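Local structure of ComZ (Thermus thermophilus, 6QVI) at residues 196-200 against 201-205; 31-34 against 35-38; 360-363 against 364-368; 347-350 against 351-355. The protein is a competence-associated pilin, thought to sit at the pilus tip and to act as a receptor for DNA during natural transformation. One frame throughout, in Å; residues are numbered along the deposited sequence.

None of the four local contacts is fully buried. Contacts 1 and 3 lie at the surface. Contacts 2 and 4 are partly buried. Contact 2 belongs to the long helix 12-40, about 48 Å from contact 3 between centres. Contacts 3 and 4 are turns of the same mixed sheet. Contacts 1 and 3 come within about 5 Å at their nearest atoms without touching; D388 bridges them, meeting R197 by a salt bridge and the backbone of E366 by hydrogen bonding. Helix bonds and aromatic packing dominate contact 2, and a carboxylate holds contact 3. In contact 1 the R203 guanidinium runs beside P200, with V198 O over it but not hydrogen-bonded. In contact 4, R349 NH1 donates to R354 O.

Contact 1 of 4, residues 196-200 against 201-205; sequences NRVEP and SYRQV
A short 3-10 turn carries this contact, with E199 and P200 accepting from Y202 and R203 just before strand 204-205. It sits at the surface, in the loop after strand 180-187, probably within the beta-solenoid domain. Y202 N donates to E199 O at 2.8 Å. R203 N donates to P200 O at 3.1 Å, and this bond is nearly straight, 171° at the hydrogen. These are the i to i+3 bonds of a 3-10 turn.

R203 then folds back over the loop. Its chain bends at chi2 (-129°) and is extended at chi3, which lays the guanidinium alongside the P200 ring. NH2 of R203 comes 3.2 Å from CD of P200, and the two side chains point the same way. V198 O lies over one face of the guanidinium, offset toward its rim. This is a face contact and not a hydrogen bond. At the guanidinium edge, OD1 of N196 approaches NH1 of R203 at 3.7 Å, with the amide turned 69° from the guanidinium plane.

The Y202 ring uses its CD1 to touch CB of E199 at 3.7 Å, and P429 also touches the Y202 side chain. Y186 OH is hydrogen-bonded to Y202 O, which ties the turn to strand 180-187. V198 is buried beside M449, and its CG2 meets CD of R203 at 3.4 Å.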
# COMPACT_ATOMS: atom_id res chain seq x y z
N ASN A 196 -0.04 23.33 -3.85
CA ASN A 196 -1.30 23.71 -3.26
C ASN A 196 -2.37 22.66 -3.55
O ASN A 196 -3.55 22.92 -3.32
CB ASN A 196 -1.75 25.08 -3.74
CG ASN A 196 -1.44 26.17 -2.69
OD1 ASN A 196 -1.77 26.09 -1.49
ND2 ASN A 196 -0.88 27.28 -3.21
N ARG A 197 -1.98 21.55 -4.20
CA ARG A 197 -2.82 20.35 -4.38
C ARG A 197 -2.72 19.34 -3.22
O ARG A 197 -3.49 18.36 -3.20
CB ARG A 197 -2.46 19.66 -5.69
CG ARG A 197 -2.29 20.63 -6.86
CD ARG A 197 -3.44 21.61 -6.91
NE ARG A 197 -4.43 21.33 -7.93
CZ ARG A 197 -4.42 21.90 -9.12
NH1 ARG A 197 -3.47 22.75 -9.46
NH2 ARG A 197 -5.35 21.59 -9.99
N VAL A 198 -1.73 19.47 -2.32
CA VAL A 198 -1.47 18.49 -1.26
C VAL A 198 -1.69 19.10 0.11
O VAL A 198 -1.47 20.30 0.33
CB VAL A 198 -0.05 17.89 -1.41
CG1 VAL A 198 0.20 17.49 -2.83
CG2 VAL A 198 1.01 18.87 -0.96
N GLU A 199 -2.13 18.25 1.04
CA GLU A 199 -2.33 18.60 2.44
C GLU A 199 -1.02 19.04 3.10
O GLU A 199 0.04 18.49 2.80
CB GLU A 199 -2.90 17.41 3.21
CG GLU A 199 -4.31 17.01 2.83
CD GLU A 199 -5.35 17.79 3.63
OE1 GLU A 199 -6.17 18.49 3.00
OE2 GLU A 199 -5.33 17.69 4.88
N PRO A 200 -1.06 20.06 4.00
CA PRO A 200 0.16 20.51 4.71
C PRO A 200 1.03 19.39 5.29
O PRO A 200 2.23 19.35 5.03
CB PRO A 200 -0.41 21.38 5.84
CG PRO A 200 -1.69 21.92 5.29
CD PRO A 200 -2.24 20.89 4.32
N SER A 201 0.44 18.50 6.08
CA SER A 201 1.21 17.42 6.70
C SER A 201 1.86 16.51 5.67
O SER A 201 2.67 15.65 6.05
CB SER A 201 0.32 16.59 7.62
OG SER A 201 0.85 15.28 7.79
N TYR A 202 1.54 16.67 4.39
CA TYR A 202 2.03 15.78 3.36
C TYR A 202 2.95 16.46 2.36
O TYR A 202 3.35 15.83 1.37
CB TYR A 202 0.83 15.15 2.61
CG TYR A 202 0.09 14.11 3.44
CD1 TYR A 202 -0.95 14.49 4.27
CD2 TYR A 202 0.45 12.76 3.39
CE1 TYR A 202 -1.63 13.57 5.04
CE2 TYR A 202 -0.24 11.83 4.16
CZ TYR A 202 -1.28 12.24 4.98
OH TYR A 202 -1.97 11.35 5.75
N ARG A 203 3.31 17.73 2.58
CA ARG A 203 4.10 18.42 1.55
C ARG A 203 5.59 18.13 1.63
O ARG A 203 6.26 18.14 0.59
CB ARG A 203 3.84 19.94 1.63
CG ARG A 203 2.47 20.31 2.14
CD ARG A 203 1.72 21.31 1.26
NE ARG A 203 0.52 21.79 1.93
CZ ARG A 203 -0.22 22.83 1.53
NH1 ARG A 203 0.12 23.51 0.45
NH2 ARG A 203 -1.29 23.18 2.23
N GLN A 204 6.15 17.87 2.82
CA GLN A 204 7.52 17.38 2.93
C GLN A 204 7.55 16.25 3.94
O GLN A 204 7.31 16.47 5.13
CB GLN A 204 8.56 18.45 3.30
CG GLN A 204 8.18 19.47 4.36
CD GLN A 204 7.20 20.49 3.82
OE1 GLN A 204 6.01 20.23 3.77
NE2 GLN A 204 7.69 21.67 3.43
N VAL A 205 7.92 15.08 3.47
CA VAL A 205 8.03 13.88 4.28
C VAL A 205 9.48 13.42 4.15
O VAL A 205 10.04 13.43 3.05
CB VAL A 205 7.05 12.77 3.80
CG1 VAL A 205 7.48 11.36 4.26
CG2 VAL A 205 5.58 13.07 4.22

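Contact 2 of 4, residues 31-34 against 35-38; sequences ALFQ and QYVW
Q35 N donates to A31 O at 2.8 Å in this turn of helix 12-40. The same i to i+4 pattern joins Y36 N to L32 O, V37 N to F33 O, and W38 N to Q34 O. F33 O also takes a weak second bond from Y36 N at 3.0 Å. Q34 O has a further donor in R63 NH2. The amide of Q35 turns away from the preceding helix turn: its NE2 bonds to D60 O and its OE1 accepts from R39 NH1.

The packing centres on F33. Its CG is anti to the backbone N (chi1 178°), and the ring reaches along the helix to Y36 and V37. CG1 of V37 sits over one face of the F33 ring, 3.7 Å from the centroid, in a CH-pi contact. On Y36, CD1 touches CE2 of F33 at 3.7 Å. The two ring planes are 41° apart, an oblique pairing. An alanine in place of Y36 would remove the ring beside F33 and I129, and would probably open a gap there and leave the F33 ring freer to turn.

The helix lies on the antiparallel sheet of the pseudopilin-like domain, in the manner of type IV pilins. L32 and Y36 both touch I129 of strand 120-130, L32 also meets F127, and F33 packs edge-to-face with F518 of strand 517-529.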
# COMPACT_ATOMS: atom_id res chain seq x y z
N ALA A 31 -3.41 -5.52 25.96
CA ALA A 31 -2.51 -4.49 25.45
C ALA A 31 -1.71 -5.02 24.28
O ALA A 31 -1.44 -4.29 23.32
CB ALA A 31 -1.58 -3.98 26.56
N LEU A 32 -1.32 -6.30 24.33
CA LEU A 32 -0.54 -6.88 23.25
C LEU A 32 -1.38 -6.94 21.97
O LEU A 32 -0.96 -6.46 20.91
CB LEU A 32 -0.05 -8.26 23.66
CG LEU A 32 1.11 -8.84 22.85
CD1 LEU A 32 2.28 -7.86 22.85
CD2 LEU A 32 1.56 -10.21 23.40
N PHE A 33 -2.62 -7.43 22.09
CA PHE A 33 -3.54 -7.40 20.96
C PHE A 33 -3.76 -5.97 20.48
O PHE A 33 -3.96 -5.76 19.28
CB PHE A 33 -4.89 -8.03 21.35
CG PHE A 33 -5.93 -7.99 20.24
CD1 PHE A 33 -6.91 -7.01 20.22
CD2 PHE A 33 -5.92 -8.92 19.21
CE1 PHE A 33 -7.87 -6.96 19.21
CE2 PHE A 33 -6.87 -8.84 18.17
CZ PHE A 33 -7.84 -7.87 18.17
N GLN A 34 -3.75 -5.00 21.39
CA GLN A 34 -3.99 -3.64 20.93
C GLN A 34 -2.76 -3.09 20.20
O GLN A 34 -2.89 -2.32 19.25
CB GLN A 34 -4.36 -2.72 22.08
CG GLN A 34 -4.93 -1.43 21.53
CD GLN A 34 -4.84 -0.27 22.48
OE1 GLN A 34 -3.78 0.35 22.60
NE2 GLN A 34 -5.95 0.09 23.09
N GLN A 35 -1.57 -3.53 20.61
CA GLN A 35 -0.38 -3.23 19.84
C GLN A 35 -0.44 -3.91 18.48
O GLN A 35 0.15 -3.41 17.52
CB GLN A 35 0.86 -3.66 20.62
CG GLN A 35 1.23 -2.67 21.72
CD GLN A 35 2.08 -1.53 21.18
OE1 GLN A 35 3.07 -1.77 20.51
NE2 GLN A 35 1.66 -0.30 21.44
N TYR A 36 -1.17 -5.03 18.38
CA TYR A 36 -1.32 -5.72 17.10
C TYR A 36 -2.31 -5.00 16.18
O TYR A 36 -2.11 -4.98 14.97
CB TYR A 36 -1.77 -7.16 17.32
CG TYR A 36 -2.54 -7.73 16.14
CD1 TYR A 36 -3.93 -7.75 16.12
CD2 TYR A 36 -1.86 -8.23 15.02
CE1 TYR A 36 -4.61 -8.25 15.05
CE2 TYR A 36 -2.54 -8.75 13.93
CZ TYR A 36 -3.93 -8.76 13.95
OH TYR A 36 -4.63 -9.27 12.87
N VAL A 37 -3.37 -4.42 16.73
CA VAL A 37 -4.32 -3.68 15.91
C VAL A 37 -3.78 -2.31 15.56
O VAL A 37 -4.19 -1.71 14.57
CB VAL A 37 -5.71 -3.54 16.58
CG1 VAL A 37 -6.15 -4.86 17.22
CG2 VAL A 37 -5.72 -2.39 17.59
N TRP A 38 -2.89 -1.74 16.39
CA TRP A 38 -2.40 -0.43 16.00
C TRP A 38 -1.49 -0.51 14.79
O TRP A 38 -1.42 0.46 14.02
CB TRP A 38 -1.67 0.25 17.17
CG TRP A 38 -1.38 1.69 16.82
CD1 TRP A 38 -2.31 2.68 16.55
CD2 TRP A 38 -0.10 2.28 16.63
NE1 TRP A 38 -1.67 3.85 16.22
CE2 TRP A 38 -0.31 3.64 16.26
CE3 TRP A 38 1.22 1.81 16.74
CZ2 TRP A 38 0.74 4.53 16.01
CZ3 TRP A 38 2.26 2.69 16.49
CH2 TRP A 38 2.01 4.03 16.13

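Contact 3 of 4, residues 360-363 against 364-368; sequences TYTG and GQELL
This is a beta-hairpin contact, in which E366 reaches back to T362 across the loop between strands 357-360 and 366-371. It lies at the surface, although E366 itself is buried. T360 and L367 close the hairpin as an antiparallel hydrogen-bonded pair. Both of their backbone bonds are weak: T360 N to L367 O is 2.9 Å but bent, and L367 N to T360 O is longer.

The carboxylate of E366 does most of the polar work. Its chain bends at chi2 (-42°), which turns OE1 toward the backbone of T362. T362 N donates to E366 OE1 at 2.6 Å on the syn side, somewhat out of the carboxylate plane. T362 OG1 donates to the same oxygen at 2.5 Å, from above that plane. The two donors come from opposite faces, so one oxygen is gripped twice by one residue. OE2 of E366 forms a salt bridge with R385.

Y361 runs side by side with E366. Its CD1 is 3.2 Å from E366 OE1, which lies at the ring edge, and the ring and carboxylate planes are 74° apart. A leucine in place of E366 would probably leave T362 N and OG1 without their shared acceptor and R385 without this charged mate.

G363 has a positive phi (110°), where a side chain would press on the preceding carbonyl. T362 OG1 also accepts a weak bond from G364 N at 2.7 Å.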
# COMPACT_ATOMS: atom_id res chain seq x y z
N THR A 360 -16.59 18.78 -17.91
CA THR A 360 -16.84 20.11 -18.43
C THR A 360 -15.58 20.65 -19.12
O THR A 360 -14.46 20.23 -18.82
CB THR A 360 -17.31 21.07 -17.33
OG1 THR A 360 -18.18 20.37 -16.43
CG2 THR A 360 -18.06 22.20 -17.93
N TYR A 361 -15.78 21.62 -20.02
CA TYR A 361 -14.70 22.33 -20.69
C TYR A 361 -14.88 23.83 -20.46
O TYR A 361 -15.98 24.37 -20.61
CB TYR A 361 -14.68 21.99 -22.19
CG TYR A 361 -13.81 22.90 -23.05
CD1 TYR A 361 -12.68 23.55 -22.53
CD2 TYR A 361 -14.18 23.20 -24.35
CE1 TYR A 361 -11.91 24.40 -23.30
CE2 TYR A 361 -13.41 24.06 -25.14
CZ TYR A 361 -12.29 24.66 -24.59
OH TYR A 361 -11.50 25.51 -25.32
N THR A 362 -13.78 24.50 -20.12
CA THR A 362 -13.73 25.86 -19.60
C THR A 362 -13.17 26.89 -20.57
O THR A 362 -13.69 28.01 -20.65
CB THR A 362 -12.84 25.86 -18.35
OG1 THR A 362 -11.49 25.54 -18.72
CG2 THR A 362 -13.25 24.80 -17.34
N GLY A 363 -12.13 26.54 -21.31
CA GLY A 363 -11.31 27.53 -21.97
C GLY A 363 -9.96 27.57 -21.28
O GLY A 363 -8.91 27.65 -21.92
N GLY A 364 -9.98 27.46 -19.96
CA GLY A 364 -8.74 27.47 -19.21
C GLY A 364 -8.40 26.09 -18.71
O GLY A 364 -7.76 25.26 -19.38
N GLN A 365 -8.98 25.85 -17.54
CA GLN A 365 -8.65 24.77 -16.61
C GLN A 365 -9.84 23.82 -16.45
O GLN A 365 -10.77 24.11 -15.70
CB GLN A 365 -8.08 25.37 -15.30
CG GLN A 365 -7.08 24.40 -14.77
CD GLN A 365 -7.92 23.40 -14.09
OE1 GLN A 365 -8.83 23.81 -13.38
NE2 GLN A 365 -7.82 22.14 -14.46
N GLU A 366 -9.90 22.74 -17.23
CA GLU A 366 -11.05 21.82 -17.23
C GLU A 366 -11.49 21.10 -15.96
O GLU A 366 -10.88 21.19 -14.92
CB GLU A 366 -10.91 20.80 -18.34
CG GLU A 366 -10.16 21.30 -19.54
CD GLU A 366 -10.53 22.70 -19.92
OE1 GLU A 366 -11.60 23.13 -19.52
OE2 GLU A 366 -9.76 23.35 -20.63
N LEU A 367 -12.57 20.34 -16.08
CA LEU A 367 -13.09 19.66 -14.92
C LEU A 367 -13.67 18.32 -15.28
O LEU A 367 -14.34 18.17 -16.27
CB LEU A 367 -14.14 20.52 -14.26
CG LEU A 367 -14.65 19.93 -12.96
CD1 LEU A 367 -13.45 19.61 -12.12
CD2 LEU A 367 -15.56 20.88 -12.22
N LEU A 368 -13.39 17.34 -14.44
CA LEU A 368 -13.84 16.00 -14.64
C LEU A 368 -14.25 15.49 -13.29
O LEU A 368 -13.42 15.18 -12.49
CB LEU A 368 -12.70 15.18 -15.17
CG LEU A 368 -12.77 13.72 -14.88
CD1 LEU A 368 -14.19 13.32 -15.15
CD2 LEU A 368 -11.85 13.03 -15.84

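Contact 4 of 4, residues 347-350 against 351-355; sequences FTRL and DGSRG
F347 and G355 form the tight part of this hairpin, which joins strand 343-348 to strand 354-355. They are an antiparallel hydrogen-bonded pair. F347 N donates to G355 O at 2.7 Å, and G355 N returns a weak bond to F347 O. R349 N continues the pairing with a bond to S353 O at 2.6 Å. CG of F347 lies between its backbone N and carbonyl carbon (chi1 61°), which tips the ring over G355. CA of G355 is 3.9 Å from the ring centroid, a CH-pi contact over the face. P318 and A321 also touch the F347 side chain.

R349 to G352 form a type I turn followed by a G1 bulge, with G352 at positive phi. G352 N donates to R349 O at 3.1 Å. The looser side begins at the exposed corner, where L350 and D351 sit. On the T348 and R354 face, CG2 of T348 lies over one face of the R354 guanidinium, 4.1 Å from its NH2.

R349 reaches from the turn back toward the tight end. Its NH1 donates to R354 O at 2.6 Å, from above the carbonyl plane. The guanidinium of R349 thus acts across the hairpin as a hydrogen-bond donor, and its charged atoms do not meet those of D351. The polar chemistry between the two strands is therefore mainly hydrogen bonding to backbone carbonyls.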
# COMPACT_ATOMS: atom_id res chain seq x y z
N PHE A 347 -25.91 10.25 -14.06
CA PHE A 347 -27.29 9.82 -13.94
C PHE A 347 -27.71 10.07 -12.50
O PHE A 347 -26.87 10.19 -11.60
CB PHE A 347 -27.47 8.35 -14.31
CG PHE A 347 -26.70 7.41 -13.44
CD1 PHE A 347 -25.40 7.05 -13.77
CD2 PHE A 347 -27.26 6.89 -12.26
CE1 PHE A 347 -24.67 6.17 -12.95
CE2 PHE A 347 -26.53 6.04 -11.44
CZ PHE A 347 -25.24 5.67 -11.79
N THR A 348 -29.00 10.09 -12.23
CA THR A 348 -29.44 10.32 -10.88
C THR A 348 -30.14 9.13 -10.33
O THR A 348 -31.03 8.60 -10.96
CB THR A 348 -30.48 11.40 -10.85
OG1 THR A 348 -31.60 10.94 -11.59
CG2 THR A 348 -29.94 12.63 -11.49
N ARG A 349 -29.78 8.76 -9.12
CA ARG A 349 -30.37 7.61 -8.49
C ARG A 349 -31.73 7.88 -7.90
O ARG A 349 -32.24 8.99 -7.89
CB ARG A 349 -29.49 7.11 -7.37
CG ARG A 349 -28.08 6.80 -7.79
CD ARG A 349 -27.49 5.66 -6.99
NE ARG A 349 -26.08 5.52 -7.29
CZ ARG A 349 -25.24 6.54 -7.27
NH1 ARG A 349 -25.66 7.73 -6.94
NH2 ARG A 349 -23.97 6.35 -7.57
N LEU A 350 -32.29 6.81 -7.38
CA LEU A 350 -33.58 6.80 -6.74
C LEU A 350 -33.63 7.87 -5.69
O LEU A 350 -34.49 8.72 -5.70
CB LEU A 350 -33.77 5.44 -6.08
CG LEU A 350 -32.66 4.42 -6.35
CD1 LEU A 350 -32.83 3.12 -5.58
CD2 LEU A 350 -32.52 4.14 -7.84
N ASP A 351 -32.65 7.84 -4.79
CA ASP A 351 -32.56 8.78 -3.68
C ASP A 351 -31.93 10.14 -3.96
O ASP A 351 -31.43 10.77 -3.05
CB ASP A 351 -31.82 8.15 -2.50
CG ASP A 351 -31.16 6.85 -2.86
OD1 ASP A 351 -30.48 6.27 -1.99
OD2 ASP A 351 -31.32 6.39 -4.01
N GLY A 352 -31.93 10.59 -5.20
CA GLY A 352 -31.38 11.89 -5.49
C GLY A 352 -29.87 11.99 -5.47
O GLY A 352 -29.33 13.08 -5.38
N SER A 353 -29.19 10.87 -5.55
CA SER A 353 -27.74 10.89 -5.57
C SER A 353 -27.32 10.79 -7.00
O SER A 353 -28.00 10.19 -7.80
CB SER A 353 -27.17 9.72 -4.78
OG SER A 353 -28.07 8.63 -4.73
N ARG A 354 -26.20 11.39 -7.34
CA ARG A 354 -25.70 11.34 -8.70
C ARG A 354 -24.74 10.20 -8.88
O ARG A 354 -24.25 9.63 -7.93
CB ARG A 354 -25.00 12.65 -9.03
CG ARG A 354 -25.17 13.06 -10.47
CD ARG A 354 -24.77 14.51 -10.69
NE ARG A 354 -25.92 15.34 -11.00
CZ ARG A 354 -26.67 15.20 -12.08
NH1 ARG A 354 -26.38 14.26 -12.97
NH2 ARG A 354 -27.70 16.00 -12.28
N GLY A 355 -24.47 9.85 -10.13
CA GLY A 355 -23.55 8.76 -10.43
C GLY A 355 -23.02 8.90 -11.84
O GLY A 355 -23.67 9.47 -12.73